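Local structure of glycoside Hydrolase Family 43_12 (Metagenome, 7JVH) at residues V103-P112 and E141-V152; L167-S175 and A184-P192. The protein probably hydrolyses glycosidic bonds in plant polysaccharides or oligosaccharides, as a family 43 glycoside hydrolase with a five-bladed beta-propeller domain. All blocks are in the same frame, centred on the assembly; numbering follows the deposited sequence.

Contact 1 of 2, residues V103-P112 and E141-V152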
ATOM      1  N   VAL A 103      -0.712   9.100   7.858  1.00 55.23           N
ATOM      2  CA  VAL A 103      -0.118  10.441   7.908  1.00 55.28           C
ATOM      3  C   VAL A 103      -1.002  11.487   7.235  1.00 57.55           C
ATOM      4  O   VAL A 103      -1.177  12.588   7.769  1.00 69.74           O
ATOM      5  CB  VAL A 103       1.329  10.476   7.337  1.00 58.17           C
ATOM      6  CG1 VAL A 103       1.868  11.897   7.282  1.00 64.87           C
ATOM      7  CG2 VAL A 103       2.243   9.585   8.164  1.00 63.45           C
ATOM      8  N   LEU A 104      -1.568  11.137   6.076  1.00 49.61           N
ATOM      9  CA  LEU A 104      -2.484  12.015   5.350  1.00 55.21           C
ATOM     10  C   LEU A 104      -3.916  11.567   5.627  1.00 54.91           C
ATOM     11  O   LEU A 104      -4.475  10.751   4.887  1.00 60.82           O
ATOM     12  CB  LEU A 104      -2.174  12.007   3.843  1.00 55.69           C
ATOM     13  CG  LEU A 104      -0.714  12.281   3.440  1.00 52.56           C
ATOM     14  CD1 LEU A 104      -0.559  12.307   1.935  1.00 61.48           C
ATOM     15  CD2 LEU A 104      -0.189  13.584   4.015  1.00 57.74           C
ATOM     16  N   ASP A 105      -4.497  12.109   6.706  1.00 51.16           N
ATOM     17  CA  ASP A 105      -5.831  11.736   7.171  1.00 48.70           C
ATOM     18  C   ASP A 105      -6.873  12.865   7.206  1.00 46.66           C
ATOM     19  O   ASP A 105      -8.012  12.650   7.625  1.00 62.76           O
ATOM     20  CB  ASP A 105      -5.736  11.058   8.549  1.00 54.34           C
ATOM     21  CG  ASP A 105      -5.095  11.940   9.614  1.00 61.12           C
ATOM     22  OD1 ASP A 105      -4.654  13.061   9.299  1.00 66.20           O
ATOM     23  OD2 ASP A 105      -5.049  11.509  10.780  1.00 65.45           O
ATOM     24  N   ARG A 106      -6.484  14.067   6.772  1.00 59.40           N
ATOM     25  CA  ARG A 106      -7.416  15.173   6.593  1.00 51.07           C
ATOM     26  C   ARG A 106      -7.565  15.456   5.104  1.00 68.28           C
ATOM     27  O   ARG A 106      -6.633  15.241   4.320  1.00 74.82           O
ATOM     28  CB  ARG A 106      -6.929  16.423   7.320  1.00 58.77           C
ATOM     29  CG  ARG A 106      -6.854  16.277   8.827  1.00 54.02           C
ATOM     30  CD  ARG A 106      -6.601  17.610   9.507  1.00 59.46           C
ATOM     31  NE  ARG A 106      -5.366  18.245   9.035  1.00 77.49           N
ATOM     32  CZ  ARG A 106      -4.133  17.904   9.412  1.00 73.38           C
ATOM     33  NH1 ARG A 106      -3.936  16.927  10.285  1.00 65.99           N
ATOM     34  NH2 ARG A 106      -3.089  18.550   8.913  1.00 72.56           N
ATOM     35  N   THR A 107      -8.762  15.926   4.718  1.00 70.24           N
ATOM     36  CA  THR A 107      -9.062  16.313   3.343  1.00 59.51           C
ATOM     37  C   THR A 107      -8.197  17.474   2.874  1.00 64.41           C
ATOM     38  O   THR A 107      -7.920  17.592   1.692  1.00 73.64           O
ATOM     39  CB  THR A 107     -10.564  16.607   3.185  1.00 66.63           C
ATOM     40  OG1 THR A 107     -11.280  15.384   3.414  1.00 61.26           O
ATOM     41  CG2 THR A 107     -10.905  17.106   1.783  1.00 62.34           C
ATOM     42  N   SER A 108      -7.750  18.313   3.813  1.00 67.64           N
ATOM     43  CA  SER A 108      -6.810  19.411   3.527  1.00 64.11           C
ATOM     44  C   SER A 108      -5.404  18.944   3.134  1.00 64.49           C
ATOM     45  O   SER A 108      -4.620  19.716   2.602  1.00 62.97           O
ATOM     46  CB  SER A 108      -6.715  20.355   4.722  1.00 66.11           C
ATOM     47  OG  SER A 108      -6.254  19.660   5.862  1.00 76.17           O
ATOM     48  N   GLN A 109      -5.085  17.682   3.428  1.00 67.06           N
ATOM     49  CA  GLN A 109      -3.815  17.068   3.043  1.00 61.91           C
ATOM     50  C   GLN A 109      -3.951  16.247   1.767  1.00 60.08           C
ATOM     51  O   GLN A 109      -2.991  16.101   1.007  1.00 64.58           O
ATOM     52  CB  GLN A 109      -3.311  16.152   4.164  1.00 58.08           C
ATOM     53  CG  GLN A 109      -2.964  16.858   5.469  1.00 67.37           C
ATOM     54  CD  GLN A 109      -2.812  15.881   6.640  1.00 67.21           C
ATOM     55  OE1 GLN A 109      -3.666  15.007   6.849  1.00 72.90           O
ATOM     56  NE2 GLN A 109      -1.736  16.042   7.413  1.00 47.49           N
ATOM     57  N   LEU A 110      -5.153  15.702   1.544  1.00 65.01           N
ATOM     58  CA  LEU A 110      -5.421  14.728   0.484  1.00 67.49           C
ATOM     59  C   LEU A 110      -6.919  14.631   0.231  1.00 71.85           C
ATOM     60  O   LEU A 110      -7.691  14.298   1.135  1.00 71.26           O
ATOM     61  CB  LEU A 110      -4.865  13.359   0.891  1.00 52.04           C
ATOM     62  CG  LEU A 110      -5.191  12.103   0.079  1.00 50.74           C
ATOM     63  CD1 LEU A 110      -4.644  12.163  -1.339  1.00 51.83           C
ATOM     64  CD2 LEU A 110      -4.638  10.884   0.793  1.00 50.15           C
ATOM     65  N   ASP A 111      -7.322  14.924  -1.011  1.00 69.07           N
ATOM     66  CA  ASP A 111      -8.719  14.966  -1.421  1.00 57.35           C
ATOM     67  C   ASP A 111      -8.844  14.215  -2.740  1.00 57.66           C
ATOM     68  O   ASP A 111      -8.837  14.828  -3.811  1.00 69.06           O
ATOM     69  CB  ASP A 111      -9.166  16.420  -1.572  1.00 61.18           C
ATOM     70  CG  ASP A 111     -10.591  16.563  -2.070  1.00 61.44           C
ATOM     71  OD1 ASP A 111     -11.311  15.562  -2.114  1.00 62.88           O
ATOM     72  OD2 ASP A 111     -10.992  17.689  -2.425  1.00 64.96           O
ATOM     73  N   PRO A 112      -8.961  12.866  -2.702  1.00 44.83           N
ATOM     74  CA  PRO A 112      -8.877  12.053  -3.910  1.00 45.80           C
ATOM     75  C   PRO A 112     -10.217  11.790  -4.620  1.00 56.39           C
ATOM     76  O   PRO A 112     -10.323  10.809  -5.352  1.00 54.14           O
ATOM     77  CB  PRO A 112      -8.271  10.749  -3.379  1.00 38.38           C
ATOM     78  CG  PRO A 112      -8.709  10.667  -1.935  1.00 48.70           C
ATOM     79  CD  PRO A 112      -9.150  12.043  -1.497  1.00 40.45           C
ATOM     80  N   GLU A 141       1.930  13.814  -4.735  1.00 57.55           N
ATOM     81  CA  GLU A 141       0.486  13.669  -4.626  1.00 53.83           C
ATOM     82  C   GLU A 141      -0.152  14.071  -5.962  1.00 54.60           C
ATOM     83  O   GLU A 141      -0.423  15.230  -6.180  1.00 54.00           O
ATOM     84  CB  GLU A 141      -0.047  14.526  -3.462  1.00 52.02           C
ATOM     85  CG  GLU A 141      -1.574  14.653  -3.390  1.00 54.14           C
ATOM     86  CD  GLU A 141      -2.068  15.158  -2.059  1.00 55.15           C
ATOM     87  OE1 GLU A 141      -2.291  14.341  -1.175  1.00 58.29           O
ATOM     88  OE2 GLU A 141      -2.237  16.375  -1.894  1.00 61.64           O
ATOM     89  N   PHE A 142      -0.364  13.076  -6.835  1.00 49.10           N
ATOM     90  CA  PHE A 142      -0.968  13.236  -8.150  1.00 44.15           C
ATOM     91  C   PHE A 142      -2.475  13.228  -8.036  1.00 49.81           C
ATOM     92  O   PHE A 142      -3.141  12.354  -8.570  1.00 56.22           O
ATOM     93  CB  PHE A 142      -0.504  12.131  -9.113  1.00 50.92           C
ATOM     94  CG  PHE A 142       0.924  12.281  -9.575  1.00 53.46           C
ATOM     95  CD1 PHE A 142       1.360  13.473 -10.187  1.00 58.68           C
ATOM     96  CD2 PHE A 142       1.840  11.248  -9.428  1.00 43.31           C
ATOM     97  CE1 PHE A 142       2.664  13.607 -10.630  1.00 42.83           C
ATOM     98  CE2 PHE A 142       3.157  11.391  -9.884  1.00 53.06           C
ATOM     99  CZ  PHE A 142       3.558  12.564 -10.489  1.00 42.16           C
ATOM    100  N   CYS A 143      -2.993  14.210  -7.296  1.00 53.17           N
ATOM    101  CA  CYS A 143      -4.412  14.509  -7.151  1.00 54.71           C
ATOM    102  C   CYS A 143      -4.481  15.754  -6.265  1.00 56.88           C
ATOM    103  O   CYS A 143      -3.447  16.244  -5.827  1.00 55.69           O
ATOM    104  CB  CYS A 143      -5.206  13.316  -6.576  1.00 42.50           C
ATOM    105  SG  CYS A 143      -5.077  13.013  -4.787  1.00 71.52           S
ATOM    106  N   ALA A 144      -5.694  16.267  -6.024  1.00 49.64           N
ATOM    107  CA  ALA A 144      -5.898  17.443  -5.174  1.00 55.82           C
ATOM    108  C   ALA A 144      -5.552  17.125  -3.717  1.00 54.27           C
ATOM    109  O   ALA A 144      -5.627  15.966  -3.310  1.00 55.36           O
ATOM    110  CB  ALA A 144      -7.337  17.920  -5.307  1.00 51.60           C
ATOM    111  N   PRO A 145      -5.166  18.112  -2.868  1.00 58.56           N
ATOM    112  CA  PRO A 145      -5.013  19.517  -3.276  1.00 66.49           C
ATOM    113  C   PRO A 145      -3.711  19.912  -4.008  1.00 64.16           C
ATOM    114  O   PRO A 145      -3.674  20.963  -4.609  1.00 63.87           O
ATOM    115  CB  PRO A 145      -5.039  20.255  -1.926  1.00 66.06           C
ATOM    116  CG  PRO A 145      -4.464  19.269  -0.955  1.00 55.58           C
ATOM    117  CD  PRO A 145      -4.920  17.918  -1.429  1.00 44.81           C
ATOM    118  N   CYS A 146      -2.677  19.071  -3.944  1.00 70.20           N
ATOM    119  CA  CYS A 146      -1.311  19.457  -4.324  1.00 64.07           C
ATOM    120  C   CYS A 146      -0.947  19.237  -5.792  1.00 56.39           C
ATOM    121  O   CYS A 146      -0.264  20.041  -6.379  1.00 61.00           O
ATOM    122  CB  CYS A 146      -0.290  18.728  -3.438  1.00 46.16           C
ATOM    123  SG  CYS A 146      -0.309  19.277  -1.718  1.00 76.44           S
ATOM    124  N   GLY A 147      -1.377  18.113  -6.365  1.00 56.54           N
ATOM    125  CA  GLY A 147      -1.054  17.780  -7.738  1.00 49.35           C
ATOM    126  C   GLY A 147       0.433  17.881  -7.983  1.00 59.62           C
ATOM    127  O   GLY A 147       0.841  18.491  -8.939  1.00 63.25           O
ATOM    128  N   GLY A 148       1.230  17.257  -7.111  1.00 68.37           N
ATOM    129  CA  GLY A 148       2.672  17.198  -7.245  1.00 50.37           C
ATOM    130  C   GLY A 148       3.400  17.024  -5.925  1.00 58.99           C
ATOM    131  O   GLY A 148       2.817  16.654  -4.910  1.00 63.19           O
ATOM    132  N   ASN A 149       4.711  17.247  -5.974  1.00 59.14           N
ATOM    133  CA  ASN A 149       5.630  17.037  -4.873  1.00 45.94           C
ATOM    134  C   ASN A 149       5.324  17.941  -3.680  1.00 55.32           C
ATOM    135  O   ASN A 149       5.093  19.142  -3.841  1.00 59.59           O
ATOM    136  CB  ASN A 149       7.051  17.252  -5.395  1.00 52.81           C
ATOM    137  CG  ASN A 149       7.536  16.086  -6.220  1.00 53.11           C
ATOM    138  OD1 ASN A 149       7.384  14.924  -5.805  1.00 52.18           O
ATOM    139  ND2 ASN A 149       8.149  16.380  -7.374  1.00 54.43           N
HETATM  140  N   MSE A 150       5.316  17.340  -2.482  1.00 52.01           N
HETATM  141  CA  MSE A 150       4.860  18.028  -1.287  1.00 56.32           C
HETATM  142  C   MSE A 150       5.429  17.349  -0.049  1.00 58.50           C
HETATM  143  O   MSE A 150       5.755  16.166  -0.086  1.00 59.28           O
HETATM  144  CB  MSE A 150       3.327  18.032  -1.226  1.00 54.97           C
HETATM  145  CG  MSE A 150       2.699  16.660  -1.091  1.00 51.51           C
HETATM  146 SE   MSE A 150       2.473  16.181   0.802  1.00 75.44          SE
HETATM  147  CE  MSE A 150       0.582  15.685   1.035  1.00 61.19           C
ATOM    148  N   VAL A 151       5.507  18.108   1.049  1.00 54.49           N
ATOM    149  CA  VAL A 151       5.995  17.600   2.319  1.00 55.06           C
ATOM    150  C   VAL A 151       5.074  18.034   3.467  1.00 54.31           C
ATOM    151  O   VAL A 151       4.521  19.134   3.442  1.00 62.46           O
ATOM    152  CB  VAL A 151       7.465  18.038   2.576  1.00 56.33           C
ATOM    153  CG1 VAL A 151       7.595  19.540   2.697  1.00 50.21           C
ATOM    154  CG2 VAL A 151       8.029  17.360   3.820  1.00 58.29           C
ATOM    155  N   VAL A 152       4.898  17.145   4.450  1.00 66.49           N
ATOM    156  CA  VAL A 152       4.196  17.447   5.700  1.00 67.09           C
ATOM    157  C   VAL A 152       5.123  17.176   6.895  1.00 68.56           C
ATOM    158  O   VAL A 152       6.040  16.356   6.808  1.00 59.70           O
ATOM    159  CB  VAL A 152       2.886  16.643   5.847  1.00 57.48           C
ATOM    160  CG1 VAL A 152       1.936  16.914   4.688  1.00 64.10           C
ATOM    161  CG2 VAL A 152       3.161  15.165   5.933  1.00 56.45           C
TER
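Leu104 spreads its two methyl branches over the side chains that rise from strand 148-152. It meets Met150, present as selenomethionine, tip to tip, Leu104 CD1 and CD2 each lying 3.7 Å from Met150 CE, and CD2 also reaches Val152 CG1. Beside it, Val103 CG1 touches Val152 CG2 at 3.8 Å; these beta-branched valines present methyls close to the backbone and fill the space between the corner at Val103 and strand 148-154. Met150 has the flexible chain needed to bend at chi2 and chi3, which brings CE out in front of Gln109 O, 3.6 Å from it.

That carbonyl also faces a carboxylate. Glu141 CG stands anti to its own backbone N (chi1 170°) and the chain runs out extended, bringing OE1 to 2.9 Å and OE2 to 3.0 Å from Gln109 O. All are acceptors, so this buried setting would be expected to raise the pKa of Glu141; a proton on the carboxylate could turn one contact into a hydrogen bond. Its OE2 takes a weak bond from Cys146 N. Leu110 flanks the carboxylate and sets CD1 3.6 Å from Cys143 SG.

Further along, Asp111 N bonds to Ala144 O (3.0 Å) from above the carbonyl plane. The cis peptide before Pro145, which proline tolerates better than other residues, helps turn the 143-147 loop.

Segment 103-112 is a loop leaving strand 98-102, the outer strand of one propeller blade, and packs on strands 134-142 and 148-154 of the next; Ile121 of strand 120-129 borders Leu104, Leu110 and Glu141, while Val86 of strand 85-91 backs Val103.

Contact 2 of 2, residues L167-S175 and A184-P192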
ATOM      1  N   LEU A 167       6.082  21.756  -3.076  1.00 74.14           N
ATOM      2  CA  LEU A 167       7.473  21.870  -3.499  1.00 61.73           C
ATOM      3  C   LEU A 167       7.580  22.014  -5.019  1.00 62.51           C
ATOM      4  O   LEU A 167       6.875  21.346  -5.776  1.00 56.10           O
ATOM      5  CB  LEU A 167       8.272  20.660  -3.021  1.00 56.30           C
ATOM      6  CG  LEU A 167       8.086  20.308  -1.541  1.00 58.86           C
ATOM      7  CD1 LEU A 167       8.718  18.963  -1.240  1.00 58.28           C
ATOM      8  CD2 LEU A 167       8.658  21.390  -0.636  1.00 64.46           C
ATOM      9  N   HIS A 168       8.506  22.877  -5.454  1.00 64.16           N
ATOM     10  CA  HIS A 168       8.573  23.367  -6.833  1.00 73.51           C
ATOM     11  C   HIS A 168       9.600  22.617  -7.689  1.00 78.53           C
ATOM     12  O   HIS A 168      10.559  23.213  -8.194  1.00 77.04           O
ATOM     13  CB  HIS A 168       8.870  24.869  -6.836  1.00 66.90           C
ATOM     14  CG  HIS A 168       7.833  25.694  -6.135  1.00 70.03           C
ATOM     15  ND1 HIS A 168       8.092  26.952  -5.634  1.00 60.82           N
ATOM     16  CD2 HIS A 168       6.532  25.440  -5.857  1.00 63.00           C
ATOM     17  CE1 HIS A 168       6.998  27.440  -5.082  1.00 70.69           C
ATOM     18  NE2 HIS A 168       6.035  26.542  -5.203  1.00 70.97           N
ATOM     19  N   PHE A 169       9.359  21.314  -7.891  1.00 62.59           N
ATOM     20  CA  PHE A 169      10.142  20.496  -8.812  1.00 55.56           C
ATOM     21  C   PHE A 169       9.257  19.363  -9.304  1.00 58.32           C
ATOM     22  O   PHE A 169       8.298  18.999  -8.630  1.00 57.64           O
ATOM     23  CB  PHE A 169      11.408  19.975  -8.133  1.00 57.00           C
ATOM     24  CG  PHE A 169      11.140  19.184  -6.872  1.00 68.33           C
ATOM     25  CD1 PHE A 169      10.952  17.814  -6.928  1.00 70.68           C
ATOM     26  CD2 PHE A 169      11.092  19.807  -5.632  1.00 74.05           C
ATOM     27  CE1 PHE A 169      10.719  17.071  -5.773  1.00 64.31           C
ATOM     28  CE2 PHE A 169      10.846  19.076  -4.484  1.00 68.83           C
ATOM     29  CZ  PHE A 169      10.665  17.710  -4.551  1.00 62.59           C
ATOM     30  N   GLY A 170       9.584  18.831 -10.484  1.00 57.55           N
ATOM     31  CA  GLY A 170       8.845  17.742 -11.088  1.00 48.73           C
ATOM     32  C   GLY A 170       9.397  16.377 -10.721  1.00 54.08           C
ATOM     33  O   GLY A 170      10.257  16.259  -9.868  1.00 64.05           O
ATOM     34  N   GLY A 171       8.893  15.340 -11.389  1.00 52.61           N
ATOM     35  CA  GLY A 171       9.305  13.970 -11.165  1.00 57.20           C
ATOM     36  C   GLY A 171       8.701  13.417  -9.887  1.00 63.90           C
ATOM     37  O   GLY A 171       7.803  14.036  -9.269  1.00 62.22           O
ATOM     38  N   ILE A 172       9.216  12.252  -9.471  1.00 63.63           N
ATOM     39  CA  ILE A 172       8.700  11.532  -8.294  1.00 65.15           C
ATOM     40  C   ILE A 172       9.811  11.102  -7.341  1.00 63.83           C
ATOM     41  O   ILE A 172      11.002  11.334  -7.597  1.00 62.65           O
ATOM     42  CB  ILE A 172       7.918  10.285  -8.743  1.00 62.71           C
ATOM     43  CG1 ILE A 172       8.846   9.283  -9.457  1.00 64.67           C
ATOM     44  CG2 ILE A 172       6.754  10.703  -9.651  1.00 57.24           C
ATOM     45  CD1 ILE A 172       8.124   8.054  -9.950  1.00 65.80           C
ATOM     46  N   ASP A 173       9.400  10.472  -6.238  1.00 65.80           N
ATOM     47  CA  ASP A 173      10.279   9.868  -5.239  1.00 41.47           C
ATOM     48  C   ASP A 173      11.170  10.903  -4.570  1.00 46.85           C
ATOM     49  O   ASP A 173      12.383  10.723  -4.491  1.00 57.95           O
ATOM     50  CB  ASP A 173      11.079   8.722  -5.844  1.00 41.03           C
ATOM     51  CG  ASP A 173      10.186   7.606  -6.348  1.00 53.52           C
ATOM     52  OD1 ASP A 173       8.940   7.750  -6.260  1.00 52.27           O
ATOM     53  OD2 ASP A 173      10.730   6.587  -6.851  1.00 57.36           O
ATOM     54  N   PRO A 174      10.593  12.002  -4.042  1.00 43.19           N
ATOM     55  CA  PRO A 174      11.362  12.958  -3.244  1.00 47.20           C
ATOM     56  C   PRO A 174      11.891  12.329  -1.951  1.00 44.10           C
ATOM     57  O   PRO A 174      11.287  11.407  -1.414  1.00 66.28           O
ATOM     58  CB  PRO A 174      10.318  14.025  -2.907  1.00 44.82           C
ATOM     59  CG  PRO A 174       9.005  13.321  -3.009  1.00 51.19           C
ATOM     60  CD  PRO A 174       9.167  12.344  -4.129  1.00 42.92           C
ATOM     61  N   SER A 175      13.014  12.852  -1.456  1.00 63.03           N
ATOM     62  CA  SER A 175      13.627  12.368  -0.223  1.00 59.23           C
ATOM     63  C   SER A 175      14.628  13.403   0.274  1.00 59.73           C
ATOM     64  O   SER A 175      15.494  13.845  -0.464  1.00 67.07           O
ATOM     65  CB  SER A 175      14.297  11.011  -0.482  1.00 51.00           C
ATOM     66  OG  SER A 175      14.848  10.441   0.665  1.00 57.07           O
ATOM     67  N   ALA A 184      20.562  21.379   4.385  1.00 81.69           N
ATOM     68  CA  ALA A 184      19.612  20.336   4.044  1.00 76.65           C
ATOM     69  C   ALA A 184      19.530  20.188   2.537  1.00 76.95           C
ATOM     70  O   ALA A 184      19.710  21.150   1.796  1.00 77.63           O
ATOM     71  CB  ALA A 184      18.254  20.679   4.613  1.00 79.16           C
ATOM     72  N   TYR A 185      19.255  18.963   2.092  1.00 80.83           N
ATOM     73  CA  TYR A 185      19.185  18.643   0.673  1.00 76.99           C
ATOM     74  C   TYR A 185      17.949  17.819   0.365  1.00 72.50           C
ATOM     75  O   TYR A 185      17.295  17.281   1.257  1.00 68.66           O
ATOM     76  CB  TYR A 185      20.458  17.928   0.235  1.00 73.66           C
ATOM     77  CG  TYR A 185      21.692  18.745   0.536  1.00 79.63           C
ATOM     78  CD1 TYR A 185      22.107  19.754  -0.327  1.00 76.83           C
ATOM     79  CD2 TYR A 185      22.428  18.536   1.709  1.00 85.15           C
ATOM     80  CE1 TYR A 185      23.227  20.518  -0.051  1.00 80.22           C
ATOM     81  CE2 TYR A 185      23.548  19.295   1.994  1.00 86.23           C
ATOM     82  CZ  TYR A 185      23.942  20.287   1.111  1.00 83.76           C
ATOM     83  OH  TYR A 185      25.053  21.040   1.395  1.00 76.71           O
ATOM     84  N   LEU A 186      17.622  17.757  -0.923  1.00 66.98           N
ATOM     85  CA  LEU A 186      16.469  17.028  -1.397  1.00 60.16           C
ATOM     86  C   LEU A 186      16.858  16.370  -2.695  1.00 52.20           C
ATOM     87  O   LEU A 186      17.360  17.029  -3.602  1.00 68.99           O
ATOM     88  CB  LEU A 186      15.310  17.988  -1.618  1.00 57.89           C
ATOM     89  CG  LEU A 186      13.979  17.364  -2.036  1.00 65.43           C
ATOM     90  CD1 LEU A 186      12.848  18.317  -1.697  1.00 77.66           C
ATOM     91  CD2 LEU A 186      13.958  16.961  -3.517  1.00 64.83           C
ATOM     92  N   VAL A 187      16.643  15.059  -2.776  1.00 48.71           N
ATOM     93  CA  VAL A 187      16.941  14.297  -3.969  1.00 55.33           C
ATOM     94  C   VAL A 187      15.641  13.718  -4.506  1.00 60.18           C
ATOM     95  O   VAL A 187      14.709  13.409  -3.740  1.00 60.01           O
ATOM     96  CB  VAL A 187      17.986  13.195  -3.692  1.00 55.99           C
ATOM     97  CG1 VAL A 187      17.387  12.062  -2.849  1.00 46.47           C
ATOM     98  CG2 VAL A 187      18.606  12.736  -4.996  1.00 61.16           C
ATOM     99  N   HIS A 188      15.557  13.597  -5.832  1.00 46.84           N
ATOM    100  CA  HIS A 188      14.372  13.045  -6.462  1.00 45.83           C
ATOM    101  C   HIS A 188      14.693  12.524  -7.842  1.00 57.61           C
ATOM    102  O   HIS A 188      15.774  12.795  -8.377  1.00 55.66           O
ATOM    103  CB  HIS A 188      13.240  14.083  -6.491  1.00 53.07           C
ATOM    104  CG  HIS A 188      13.445  15.178  -7.497  1.00 58.30           C
ATOM    105  ND1 HIS A 188      12.827  15.180  -8.726  1.00 72.01           N
ATOM    106  CD2 HIS A 188      14.171  16.321  -7.442  1.00 58.64           C
ATOM    107  CE1 HIS A 188      13.178  16.271  -9.393  1.00 77.93           C
ATOM    108  NE2 HIS A 188      13.995  16.977  -8.637  1.00 66.69           N
ATOM    109  N   ASN A 189      13.759  11.721  -8.376  1.00 55.41           N
ATOM    110  CA  ASN A 189      13.789  11.251  -9.757  1.00 57.54           C
ATOM    111  C   ASN A 189      13.234  12.378 -10.635  1.00 57.16           C
ATOM    112  O   ASN A 189      12.392  13.148 -10.189  1.00 59.93           O
ATOM    113  CB  ASN A 189      13.004   9.925  -9.868  1.00 62.13           C
ATOM    114  CG  ASN A 189      12.375   9.689 -11.241  1.00 60.91           C
ATOM    115  OD1 ASN A 189      11.440  10.387 -11.627  1.00 66.17           O
ATOM    116  ND2 ASN A 189      12.848   8.665 -11.954  1.00 43.73           N
ATOM    117  N   ASP A 190      13.743  12.479 -11.864  1.00 52.86           N
ATOM    118  CA  ASP A 190      13.269  13.461 -12.832  1.00 59.68           C
ATOM    119  C   ASP A 190      13.445  12.916 -14.245  1.00 68.47           C
ATOM    120  O   ASP A 190      14.057  11.868 -14.438  1.00 65.85           O
ATOM    121  CB  ASP A 190      14.024  14.796 -12.681  1.00 54.84           C
ATOM    122  CG  ASP A 190      13.189  16.017 -13.119  1.00 74.03           C
ATOM    123  OD1 ASP A 190      12.085  15.842 -13.704  1.00 71.80           O
ATOM    124  OD2 ASP A 190      13.635  17.157 -12.879  1.00 81.22           O
ATOM    125  N   ALA A 191      12.887  13.631 -15.227  1.00 72.35           N
ATOM    126  CA  ALA A 191      13.076  13.300 -16.635  1.00 69.11           C
ATOM    127  C   ALA A 191      14.281  14.077 -17.144  1.00 60.76           C
ATOM    128  O   ALA A 191      14.530  15.184 -16.670  1.00 68.17           O
ATOM    129  CB  ALA A 191      11.828  13.627 -17.442  1.00 61.08           C
ATOM    130  N   PRO A 192      15.088  13.506 -18.064  1.00 60.57           N
ATOM    131  CA  PRO A 192      16.265  14.211 -18.582  1.00 68.08           C
ATOM    132  C   PRO A 192      15.859  15.221 -19.633  1.00 75.49           C
ATOM    133  O   PRO A 192      14.842  15.038 -20.278  1.00 65.55           O
ATOM    134  CB  PRO A 192      17.073  13.088 -19.236  1.00 61.70           C
ATOM    135  CG  PRO A 192      16.030  12.124 -19.692  1.00 52.28           C
ATOM    136  CD  PRO A 192      14.915  12.171 -18.660  1.00 49.66           C
TER
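Phe169 runs antiparallel alongside His188, the two rings inclined obliquely at 38° with centroids 4.5 Å apart. Phe169 CD1 sits over the centre of the imidazole and comes within 3.6 Å of His188 CD2. The first torsion of Phe169 (chi1 57°) places CG between backbone N and carbonyl carbon, turning the ring in toward strand 184-190. Leu186 comes from the strand to meet the far end of the same ring, with Phe169 CE2 at 3.5 Å from Leu186 CD1. A flat, wide residue is thus well matched to a histidine and a leucine two positions apart on one strand. His188 NE2 pairs with the indole NE1 of Trp207, whose ring also meets both aromatic groups; an alanine in place of His188 would probably leave that indole N-H without its acceptor and a gap beside the Phe169 ring.

Gly171 passes so close to the strand that a CB would collide with Asn189 O, and its CA lies 3.3 Å from that oxygen. Asn189 N then bonds to Ile172 O (2.9 Å), and the two side chains extend alongside each other; Asn189 OD1 is hydrogen-bonded by Arg202, and its ND2 by the carbonyl of Ile238. Ser175 and Val187 form an antiparallel hydrogen-bonded pair: Val187 N donates almost straight (175°) to Ser175 O at 2.9 Å, the return bond from Ser175 N being weak.

Here the chain passes from the outer strand of one blade, 165-166, to the inner strand of the next, 175-178, whose sheet continues through 184-190 and 203-210, with strand 239-246 of the following sheet beside Ile172 and Val187.

Contact 1 closes before contact 2 opens along the chain, and their centres are 16 Å apart. Both belong to joints between successive four-stranded antiparallel sheets, the blades of the five-bladed propeller expected of family 43. Contact 1 packs the connection coming into the second blade on that blade, and contact 2 packs the outgoing one on the third, so the second blade is linked to both neighbours. Asn149, on strand 148-154, touches contact 2 directly, its O lying 2.9 Å from Leu167 N and its ND2 2.9 Å from Phe169 O, both probable hydrogen bonds. A glycerol bound to Asp173, probably from the crystallisation liquor, may mark a pocket beside contact 2.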